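Local coordinates for protein lactaldehyde dehydrogenase (PDB 2IMP) that oxidises L-lactaldehyde from L-fucose and L-rhamnose breakdown irreversibly to L-lactate with NAD+, and also acts on glycolaldehyde, at residues E67-L72 with A166-N171; T172-P177 with V201-L206. One frame throughout, in Å; residues are numbered along the deposited sequence.

Contact 1: residues E67-L72 with A166-N171; sequences ERASWL and ALLTGN. With SO4 (sulfate ion), chain C.
Arg68 reaches from helix 65-81 to the carboxyl end of helix 155-168 and grips one backbone oxygen with two nitrogens: NE lies 2.8 Å and NH2 2.9 Å from Leu168 O. Both meet that oxygen side-on and within the guanidinium plane, but the bonds are bent, with an N-H...O angle of 149° at NE. NE stands well above the plane of the Leu168 carbonyl, whereas NH2 is tilted only slightly from it. The bend at chi3 (-62°) turns the guanidinium across the last turn of the helix, and one face of it covers the peptide between Thr169 and Gly170. Its positive charge would probably be favoured by the negative end of the helix dipole there. A second link of the same side chain, weak, runs from NH1 to Trp60 O.

The helix end that Arg68 covers is a Schellman motif. Gly170 has positive phi (95°), and the turn is closed by Gly170 N to Leu167 O and by Asn171 N to Ala166 O. The amide of Asn171 also comes back to Ala166 O, its ND2 in the carbonyl plane on a lone pair at 3.1 Å.

Apolar contacts lie beside this polar grip. Leu72 spreads its two methyls over neighbouring residues: CD1 rests on Leu168 CB at 3.9 Å, the two side chains at about a right angle, while CD2 meets Leu167 CB at 4.1 Å. Leu168 sends CD2 to Ala69 CB, 4.0 Å away. Helix 98-116 covers Ala69 and Leu72 through Ala116 and Ile112.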
ATOM      1  N   GLU A  67       7.976  20.872  -6.893  1.00 13.10           N
ATOM      2  CA  GLU A  67       7.904  22.127  -7.627  1.00 13.74           C
ATOM      3  C   GLU A  67       6.572  22.273  -8.384  1.00 12.76           C
ATOM      4  O   GLU A  67       6.052  23.378  -8.527  1.00 12.12           O
ATOM      5  CB  GLU A  67       9.100  22.278  -8.575  1.00 15.19           C
ATOM      6  CG  GLU A  67      10.363  22.731  -7.844  1.00 18.78           C
ATOM      7  CD  GLU A  67      11.598  22.790  -8.733  1.00 22.81           C
ATOM      8  OE1 GLU A  67      11.514  23.350  -9.848  1.00 23.51           O
ATOM      9  OE2 GLU A  67      12.659  22.287  -8.301  1.00 24.65           O
ATOM     10  N   ARG A  68       6.028  21.156  -8.860  1.00 11.13           N
ATOM     11  CA  ARG A  68       4.734  21.219  -9.518  1.00 10.22           C
ATOM     12  C   ARG A  68       3.659  21.544  -8.461  1.00 10.70           C
ATOM     13  O   ARG A  68       2.722  22.304  -8.707  1.00  9.71           O
ATOM     14  CB  ARG A  68       4.424  19.899 -10.238  1.00  9.59           C
ATOM     15  CG  ARG A  68       5.411  19.586 -11.374  1.00 12.00           C
ATOM     16  CD  ARG A  68       4.941  18.433 -12.243  1.00 10.55           C
ATOM     17  NE  ARG A  68       4.830  17.180 -11.504  1.00 13.65           N
ATOM     18  CZ  ARG A  68       5.733  16.205 -11.531  1.00 11.31           C
ATOM     19  NH1 ARG A  68       6.828  16.331 -12.266  1.00 15.44           N
ATOM     20  NH2 ARG A  68       5.536  15.098 -10.827  1.00 14.32           N
ATOM     21  N   ALA A  69       3.840  20.975  -7.271  1.00 10.24           N
ATOM     22  CA  ALA A  69       2.937  21.247  -6.168  1.00 10.96           C
ATOM     23  C   ALA A  69       2.957  22.752  -5.818  1.00 12.00           C
ATOM     24  O   ALA A  69       1.919  23.366  -5.558  1.00 11.74           O
ATOM     25  CB  ALA A  69       3.339  20.428  -4.951  1.00 10.25           C
ATOM     26  N   SER A  70       4.158  23.320  -5.815  1.00 13.73           N
ATOM     27  CA  SER A  70       4.315  24.738  -5.536  1.00 16.30           C
ATOM     28  C   SER A  70       3.483  25.586  -6.528  1.00 14.68           C
ATOM     29  O   SER A  70       2.821  26.547  -6.142  1.00 15.38           O
ATOM     30  CB  SER A  70       5.795  25.123  -5.617  1.00 17.83           C
ATOM     31  OG  SER A  70       5.986  26.471  -5.234  1.00 22.95           O
ATOM     32  N   TRP A  71       3.523  25.201  -7.800  1.00 14.92           N
ATOM     33  CA  TRP A  71       2.736  25.887  -8.814  1.00 13.99           C
ATOM     34  C   TRP A  71       1.225  25.778  -8.531  1.00 14.53           C
ATOM     35  O   TRP A  71       0.483  26.756  -8.663  1.00 12.53           O
ATOM     36  CB  TRP A  71       3.040  25.324 -10.210  1.00 14.62           C
ATOM     37  CG  TRP A  71       4.302  25.877 -10.807  1.00 15.35           C
ATOM     38  CD1 TRP A  71       5.442  25.190 -11.118  1.00 14.99           C
ATOM     39  CD2 TRP A  71       4.554  27.245 -11.144  1.00 14.95           C
ATOM     40  NE1 TRP A  71       6.388  26.048 -11.630  1.00 13.93           N
ATOM     41  CE2 TRP A  71       5.869  27.313 -11.655  1.00 15.73           C
ATOM     42  CE3 TRP A  71       3.793  28.419 -11.061  1.00 15.98           C
ATOM     43  CZ2 TRP A  71       6.440  28.516 -12.083  1.00 16.78           C
ATOM     44  CZ3 TRP A  71       4.363  29.614 -11.486  1.00 15.81           C
ATOM     45  CH2 TRP A  71       5.674  29.652 -11.992  1.00 16.30           C
ATOM     46  N   LEU A  72       0.794  24.579  -8.137  1.00 11.58           N
ATOM     47  CA  LEU A  72      -0.606  24.357  -7.802  1.00 11.57           C
ATOM     48  C   LEU A  72      -1.053  25.216  -6.607  1.00 10.86           C
ATOM     49  O   LEU A  72      -2.144  25.772  -6.609  1.00 12.14           O
ATOM     50  CB  LEU A  72      -0.858  22.875  -7.498  1.00  9.19           C
ATOM     51  CG  LEU A  72      -0.827  21.891  -8.670  1.00  9.10           C
ATOM     52  CD1 LEU A  72      -1.010  20.470  -8.140  1.00  9.31           C
ATOM     53  CD2 LEU A  72      -1.935  22.233  -9.664  1.00  7.47           C
ATOM     54  N   ALA A 166      -3.787  15.872 -12.520  1.00  9.28           N
ATOM     55  CA  ALA A 166      -3.056  15.828 -13.782  1.00  8.93           C
ATOM     56  C   ALA A 166      -1.690  16.531 -13.711  1.00  9.08           C
ATOM     57  O   ALA A 166      -0.654  15.929 -14.014  1.00  9.53           O
ATOM     58  CB  ALA A 166      -3.900  16.440 -14.904  1.00  8.89           C
ATOM     59  N   LEU A 167      -1.700  17.799 -13.301  1.00  9.91           N
ATOM     60  CA  LEU A 167      -0.456  18.559 -13.188  1.00  8.95           C
ATOM     61  C   LEU A 167       0.526  18.019 -12.133  1.00  9.62           C
ATOM     62  O   LEU A 167       1.732  17.935 -12.378  1.00 10.39           O
ATOM     63  CB  LEU A 167      -0.751  20.027 -12.882  1.00  7.34           C
ATOM     64  CG  LEU A 167      -0.779  20.949 -14.103  1.00  9.60           C
ATOM     65  CD1 LEU A 167      -1.786  20.432 -15.120  1.00  8.11           C
ATOM     66  CD2 LEU A 167      -1.125  22.368 -13.659  1.00 10.55           C
ATOM     67  N   LEU A 168      -0.006  17.674 -10.966  1.00 10.71           N
ATOM     68  CA  LEU A 168       0.818  17.145  -9.889  1.00  9.93           C
ATOM     69  C   LEU A 168       1.699  15.960 -10.335  1.00  9.52           C
ATOM     70  O   LEU A 168       2.882  15.911 -10.026  1.00 10.45           O
ATOM     71  CB  LEU A 168      -0.075  16.715  -8.716  1.00  7.70           C
ATOM     72  CG  LEU A 168       0.591  16.367  -7.372  1.00 12.67           C
ATOM     73  CD1 LEU A 168       1.329  15.029  -7.470  1.00  7.68           C
ATOM     74  CD2 LEU A 168       1.548  17.492  -6.963  1.00  5.58           C
ATOM     75  N   THR A 169       1.096  15.036 -11.081  1.00  8.78           N
ATOM     76  CA  THR A 169       1.785  13.848 -11.566  1.00  9.04           C
ATOM     77  C   THR A 169       2.665  14.038 -12.829  1.00  9.12           C
ATOM     78  O   THR A 169       3.205  13.071 -13.373  1.00 10.04           O
ATOM     79  CB  THR A 169       0.766  12.710 -11.823  1.00  9.43           C
ATOM     80  OG1 THR A 169      -0.288  13.184 -12.672  1.00  9.44           O
ATOM     81  CG2 THR A 169       0.159  12.233 -10.499  1.00  7.06           C
ATOM     82  N   GLY A 170       2.794  15.280 -13.287  1.00  9.54           N
ATOM     83  CA  GLY A 170       3.633  15.542 -14.444  1.00  8.83           C
ATOM     84  C   GLY A 170       2.975  15.595 -15.814  1.00  8.54           C
ATOM     85  O   GLY A 170       3.671  15.637 -16.828  1.00  8.89           O
ATOM     86  N   ASN A 171       1.650  15.558 -15.858  1.00  6.04           N
ATOM     87  CA  ASN A 171       0.934  15.653 -17.128  1.00  6.94           C
ATOM     88  C   ASN A 171       0.608  17.112 -17.460  1.00  7.30           C
ATOM     89  O   ASN A 171       0.626  17.960 -16.577  1.00  6.76           O
ATOM     90  CB  ASN A 171      -0.427  14.936 -17.070  1.00  4.95           C
ATOM     91  CG  ASN A 171      -0.323  13.482 -16.663  1.00  6.68           C
ATOM     92  OD1 ASN A 171      -0.059  12.616 -17.512  1.00  8.42           O
ATOM     93  ND2 ASN A 171      -0.520  13.194 -15.387  1.00  4.04           N
TER
HETATM   94  S   SO4 C 510       5.380  26.157  -1.667  1.00 71.46           S
HETATM   95  O1  SO4 C 510       3.935  26.454  -1.727  1.00 71.34           O
HETATM   96  O2  SO4 C 510       5.625  24.792  -2.174  1.00 72.01           O
HETATM   97  O3  SO4 C 510       6.119  27.129  -2.495  1.00 72.18           O
HETATM   98  O4  SO4 C 510       5.841  26.252  -0.268  1.00 72.08           O

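Contact 2: residues T172-P177 with V201-L206; sequences TIVIKP and VFNLVL. With NAI (1,4-dihydronicotinamide adenine dinucleotide), chain D.
Ile175, Asn203 and Val205 bury the most surface where strands 172-176 and 202-204 run parallel as the two strands of a beta-alpha-beta unit, joined through helix 183-195 in the NAD-binding part of the aldehyde dehydrogenase fold. Ile175 is bonded through both backbone groups: its N donates to Asn203 O at 2.7 Å, almost straight at 175°, and its O accepts from Val205 N. Its side chain lies on the sheet face shared with Phe202 and Leu204. There CD1 comes obliquely to Phe202 CE1 at 3.6 Å, and CG2, anti to the backbone N, touches Leu204 CD1.

Asn203 uses backbone and side chain on the same acceptor. Its N and its ND2 both donate to Ile173 O, ND2 at 3.0 Å from above the carbonyl plane. ND2 also bonds Gly200 O and OD1 takes the N-H of Asp12, which fixes the amide on the other face, beside Val174 CG2.

Val205, just past the strand, packs on Val174 beside Asn203, its CG2 3.8 Å from Val174 CG1. Its O receives a CA-H...O contact from Lys176, whose chain, bent at chi3 (85°) and chi4 (65°), swings its amine to the adenosine ribose of NADH. There NZ donates hydrogen bonds to O2B (2.9 Å) and O3B (3.0 Å), and it also bonds Pro177 O and Gly207 O. A methionine in place of Lys176 would probably leave both ribose hydroxyl oxygens without this donor and Pro177 O without the N-H of the lysine. Beyond the strand ends, Pro177 CG rests against Leu206 CD2 at 3.6 Å.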
ATOM      1  N   THR A 172       0.347  17.394 -18.729  1.00  8.52           N
ATOM      2  CA  THR A 172      -0.108  18.720 -19.106  1.00  9.68           C
ATOM      3  C   THR A 172      -1.587  18.578 -19.472  1.00 11.48           C
ATOM      4  O   THR A 172      -2.051  17.458 -19.697  1.00 12.82           O
ATOM      5  CB  THR A 172       0.695  19.332 -20.281  1.00  8.58           C
ATOM      6  OG1 THR A 172       0.699  18.441 -21.404  1.00 11.87           O
ATOM      7  CG2 THR A 172       2.117  19.613 -19.842  1.00 10.79           C
ATOM      8  N   ILE A 173      -2.337  19.666 -19.521  1.00 12.10           N
ATOM      9  CA  ILE A 173      -3.744  19.503 -19.810  1.00 10.62           C
ATOM     10  C   ILE A 173      -4.401  20.606 -20.651  1.00 10.89           C
ATOM     11  O   ILE A 173      -3.965  21.759 -20.664  1.00 11.55           O
ATOM     12  CB  ILE A 173      -4.531  19.360 -18.471  1.00 11.00           C
ATOM     13  CG1 ILE A 173      -5.930  18.784 -18.714  1.00 10.39           C
ATOM     14  CG2 ILE A 173      -4.643  20.717 -17.790  1.00 10.33           C
ATOM     15  CD1 ILE A 173      -6.729  18.565 -17.418  1.00  9.93           C
ATOM     16  N   VAL A 174      -5.434  20.192 -21.370  1.00 10.97           N
ATOM     17  CA  VAL A 174      -6.257  21.072 -22.170  1.00  9.73           C
ATOM     18  C   VAL A 174      -7.701  20.909 -21.713  1.00 10.83           C
ATOM     19  O   VAL A 174      -8.278  19.824 -21.821  1.00 13.09           O
ATOM     20  CB  VAL A 174      -6.210  20.743 -23.679  1.00 10.79           C
ATOM     21  CG1 VAL A 174      -7.161  21.680 -24.428  1.00 10.86           C
ATOM     22  CG2 VAL A 174      -4.794  20.892 -24.217  1.00  7.62           C
ATOM     23  N   ILE A 175      -8.269  21.975 -21.180  1.00  9.49           N
ATOM     24  CA  ILE A 175      -9.626  21.921 -20.690  1.00 10.10           C
ATOM     25  C   ILE A 175     -10.672  22.690 -21.518  1.00 12.75           C
ATOM     26  O   ILE A 175     -10.402  23.775 -22.039  1.00 11.83           O
ATOM     27  CB  ILE A 175      -9.679  22.441 -19.232  1.00 11.60           C
ATOM     28  CG1 ILE A 175      -9.084  21.388 -18.294  1.00 15.04           C
ATOM     29  CG2 ILE A 175     -11.105  22.812 -18.848  1.00 11.43           C
ATOM     30  CD1 ILE A 175      -9.003  21.826 -16.867  1.00 19.26           C
ATOM     31  N   LYS A 176     -11.849  22.089 -21.648  1.00 13.52           N
ATOM     32  CA  LYS A 176     -12.973  22.733 -22.311  1.00 12.80           C
ATOM     33  C   LYS A 176     -14.168  22.779 -21.366  1.00 12.29           C
ATOM     34  O   LYS A 176     -14.735  21.744 -21.021  1.00 12.59           O
ATOM     35  CB  LYS A 176     -13.414  22.011 -23.584  1.00 13.52           C
ATOM     36  CG  LYS A 176     -14.488  22.821 -24.339  1.00 13.88           C
ATOM     37  CD  LYS A 176     -15.223  22.020 -25.402  1.00 11.84           C
ATOM     38  CE  LYS A 176     -16.383  21.235 -24.820  1.00 10.70           C
ATOM     39  NZ  LYS A 176     -17.460  22.133 -24.285  1.00 12.94           N
ATOM     40  N   PRO A 177     -14.543  23.978 -20.910  1.00 12.97           N
ATOM     41  CA  PRO A 177     -15.686  24.050 -20.003  1.00 12.69           C
ATOM     42  C   PRO A 177     -16.982  23.875 -20.817  1.00 13.20           C
ATOM     43  O   PRO A 177     -16.948  23.875 -22.047  1.00 12.05           O
ATOM     44  CB  PRO A 177     -15.566  25.452 -19.430  1.00 13.66           C
ATOM     45  CG  PRO A 177     -15.092  26.242 -20.638  1.00 14.73           C
ATOM     46  CD  PRO A 177     -14.033  25.322 -21.248  1.00 11.74           C
ATOM     47  N   VAL A 201       1.317  24.056 -20.012  1.00 11.29           N
ATOM     48  CA  VAL A 201       0.885  23.115 -18.979  1.00 11.37           C
ATOM     49  C   VAL A 201      -0.642  23.117 -18.756  1.00 13.67           C
ATOM     50  O   VAL A 201      -1.259  22.059 -18.600  1.00 14.02           O
ATOM     51  CB  VAL A 201       1.619  23.380 -17.645  1.00 10.20           C
ATOM     52  CG1 VAL A 201       1.095  22.446 -16.551  1.00  5.13           C
ATOM     53  CG2 VAL A 201       3.114  23.167 -17.844  1.00  7.46           C
ATOM     54  N   PHE A 202      -1.225  24.314 -18.736  1.00 13.53           N
ATOM     55  CA  PHE A 202      -2.670  24.477 -18.603  1.00 13.56           C
ATOM     56  C   PHE A 202      -3.237  25.288 -19.777  1.00 13.14           C
ATOM     57  O   PHE A 202      -2.852  26.436 -19.990  1.00 14.84           O
ATOM     58  CB  PHE A 202      -3.060  25.184 -17.299  1.00 12.75           C
ATOM     59  CG  PHE A 202      -4.560  25.361 -17.132  1.00 12.94           C
ATOM     60  CD1 PHE A 202      -5.333  24.368 -16.534  1.00 13.92           C
ATOM     61  CD2 PHE A 202      -5.198  26.517 -17.584  1.00 13.66           C
ATOM     62  CE1 PHE A 202      -6.724  24.514 -16.400  1.00 14.56           C
ATOM     63  CE2 PHE A 202      -6.589  26.676 -17.458  1.00 13.47           C
ATOM     64  CZ  PHE A 202      -7.352  25.677 -16.858  1.00 11.54           C
ATOM     65  N   ASN A 203      -4.134  24.669 -20.531  1.00 12.34           N
ATOM     66  CA  ASN A 203      -4.748  25.313 -21.678  1.00 12.58           C
ATOM     67  C   ASN A 203      -6.286  25.303 -21.605  1.00 12.89           C
ATOM     68  O   ASN A 203      -6.888  24.322 -21.159  1.00 14.20           O
ATOM     69  CB  ASN A 203      -4.306  24.603 -22.965  1.00  9.84           C
ATOM     70  CG  ASN A 203      -2.801  24.478 -23.079  1.00 10.25           C
ATOM     71  OD1 ASN A 203      -2.130  25.356 -23.629  1.00 11.56           O
ATOM     72  ND2 ASN A 203      -2.257  23.383 -22.554  1.00  8.45           N
ATOM     73  N   LEU A 204      -6.910  26.393 -22.030  1.00 12.86           N
ATOM     74  CA  LEU A 204      -8.360  26.457 -22.018  1.00 12.76           C
ATOM     75  C   LEU A 204      -8.950  26.710 -23.407  1.00 14.41           C
ATOM     76  O   LEU A 204      -8.695  27.752 -24.013  1.00 16.57           O
ATOM     77  CB  LEU A 204      -8.847  27.558 -21.065  1.00 13.23           C
ATOM     78  CG  LEU A 204     -10.373  27.636 -20.869  1.00 16.12           C
ATOM     79  CD1 LEU A 204     -10.812  26.586 -19.864  1.00 14.92           C
ATOM     80  CD2 LEU A 204     -10.777  29.013 -20.361  1.00 16.53           C
ATOM     81  N   VAL A 205      -9.699  25.745 -23.926  1.00 14.15           N
ATOM     82  CA  VAL A 205     -10.335  25.940 -25.222  1.00 15.20           C
ATOM     83  C   VAL A 205     -11.860  26.076 -25.076  1.00 15.66           C
ATOM     84  O   VAL A 205     -12.453  25.469 -24.188  1.00 14.52           O
ATOM     85  CB  VAL A 205      -9.974  24.809 -26.216  1.00 14.40           C
ATOM     86  CG1 VAL A 205      -8.486  24.888 -26.549  1.00 12.06           C
ATOM     87  CG2 VAL A 205     -10.323  23.449 -25.630  1.00 14.84           C
ATOM     88  N   LEU A 206     -12.475  26.889 -25.929  1.00 16.32           N
ATOM     89  CA  LEU A 206     -13.907  27.135 -25.825  1.00 16.65           C
ATOM     90  C   LEU A 206     -14.750  26.717 -27.036  1.00 17.06           C
ATOM     91  O   LEU A 206     -14.363  26.951 -28.183  1.00 17.85           O
ATOM     92  CB  LEU A 206     -14.128  28.621 -25.538  1.00 17.14           C
ATOM     93  CG  LEU A 206     -13.359  29.158 -24.325  1.00 17.91           C
ATOM     94  CD1 LEU A 206     -13.340  30.675 -24.345  1.00 16.94           C
ATOM     95  CD2 LEU A 206     -13.995  28.634 -23.043  1.00 15.04           C
TER
HETATM   96  PA  NAI D 506     -23.268  17.088 -21.279  0.50 26.44           P
HETATM   97  O1A NAI D 506     -22.694  15.763 -21.566  0.50 29.52           O
HETATM   98  O2A NAI D 506     -24.400  17.471 -22.239  0.50 27.21           O
HETATM   99  O5B NAI D 506     -22.106  18.182 -21.332  0.50 24.58           O
HETATM  100  C5B NAI D 506     -20.914  18.105 -20.566  0.50 19.43           C
HETATM  101  C4B NAI D 506     -19.669  18.418 -21.410  0.50 15.44           C
HETATM  102  O4B NAI D 506     -19.502  17.470 -22.466  0.50 12.67           O
HETATM  103  C3B NAI D 506     -19.697  19.792 -22.098  0.50 13.56           C
HETATM  104  O3B NAI D 506     -18.426  20.425 -21.977  0.50 13.82           O
HETATM  105  C2B NAI D 506     -20.098  19.451 -23.519  0.50 11.93           C
HETATM  106  O2B NAI D 506     -19.771  20.408 -24.493  0.50 12.63           O
HETATM  107  C1B NAI D 506     -19.416  18.123 -23.730  0.50 13.34           C
HETATM  108  N9A NAI D 506     -20.040  17.286 -24.798  0.50 12.70           N
HETATM  109  C8A NAI D 506     -21.379  17.089 -25.132  0.50 11.76           C
HETATM  110  N7A NAI D 506     -21.442  16.231 -26.196  0.50 12.60           N
HETATM  111  C5A NAI D 506     -20.184  15.882 -26.544  0.50 12.38           C
HETATM  112  C6A NAI D 506     -19.662  15.039 -27.547  0.50 13.56           C
HETATM  113  N6A NAI D 506     -20.470  14.406 -28.396  0.50 13.95           N
HETATM  114  N1A NAI D 506     -18.273  14.877 -27.653  0.50 13.21           N
HETATM  115  C2A NAI D 506     -17.410  15.539 -26.769  0.50 11.45           C
HETATM  116  N3A NAI D 506     -17.937  16.375 -25.772  0.50 11.41           N
HETATM  117  C4A NAI D 506     -19.298  16.537 -25.664  0.50 12.26           C
HETATM  118  O3  NAI D 506     -23.774  17.007 -19.759  0.50 32.48           O
HETATM  119  PN  NAI D 506     -24.281  18.220 -18.825  0.50 38.95           P
HETATM  120  O1N NAI D 506     -23.309  19.328 -18.824  0.50 38.81           O
HETATM  121  O2N NAI D 506     -24.638  17.619 -17.496  0.50 38.34           O
HETATM  122  O5D NAI D 506     -25.657  18.617 -19.581  0.50 38.29           O
HETATM  123  C5D NAI D 506     -25.846  19.745 -20.398  0.50 41.04           C
HETATM  124  C4D NAI D 506     -27.259  19.675 -20.928  0.50 43.57           C
HETATM  125  O4D NAI D 506     -27.417  20.643 -21.961  0.50 43.78           O
HETATM  126  C3D NAI D 506     -27.920  18.403 -21.507  0.50 44.70           C
HETATM  127  O3D NAI D 506     -28.856  17.877 -20.586  0.50 44.16           O
HETATM  128  C2D NAI D 506     -28.559  18.823 -22.805  0.50 44.88           C
HETATM  129  O2D NAI D 506     -29.827  18.244 -23.008  0.50 44.82           O
HETATM  130  C1D NAI D 506     -28.585  20.328 -22.688  0.50 44.46           C
HETATM  131  N1N NAI D 506     -28.638  20.969 -24.041  0.50 45.88           N
HETATM  132  C2N NAI D 506     -27.423  21.190 -24.698  0.50 47.82           C
HETATM  133  C3N NAI D 506     -27.420  21.799 -25.982  0.50 47.47           C
HETATM  134  C7N NAI D 506     -26.118  22.051 -26.709  0.50 47.42           C
HETATM  135  O7N NAI D 506     -26.157  22.651 -27.961  0.50 48.37           O
HETATM  136  N7N NAI D 506     -24.924  21.725 -26.211  0.50 48.15           N
HETATM  137  C4N NAI D 506     -28.674  22.174 -26.570  0.50 47.42           C
HETATM  138  C5N NAI D 506     -29.901  21.939 -25.884  0.50 47.29           C
HETATM  139  C6N NAI D 506     -29.864  21.332 -24.608  0.50 46.83           C

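Overall arrangement
Contact 1 and contact 2 follow one another along the chain, since helix 155-168 ends in contact 1 and the strand that follows it, 172-176, opens contact 2. Their centres are 15 Å apart, and they touch through Leu167, whose CG packs on Val201 CG1 at 3.4 Å and whose CD1 meets Ile173 CG2 at 3.9 Å. Helix 155-168 thus lies against the sheet face that carries Ile173 and Ile175. The cofactor is reached at the far end of contact 2, where Lys176 and Pro177 belong to the NAD+ site; the Pro177 side chain is about 14 Å from the bound lactate. In contact 1 the Leu72 side chain is about 11 Å from that of Arg161, which binds lactate.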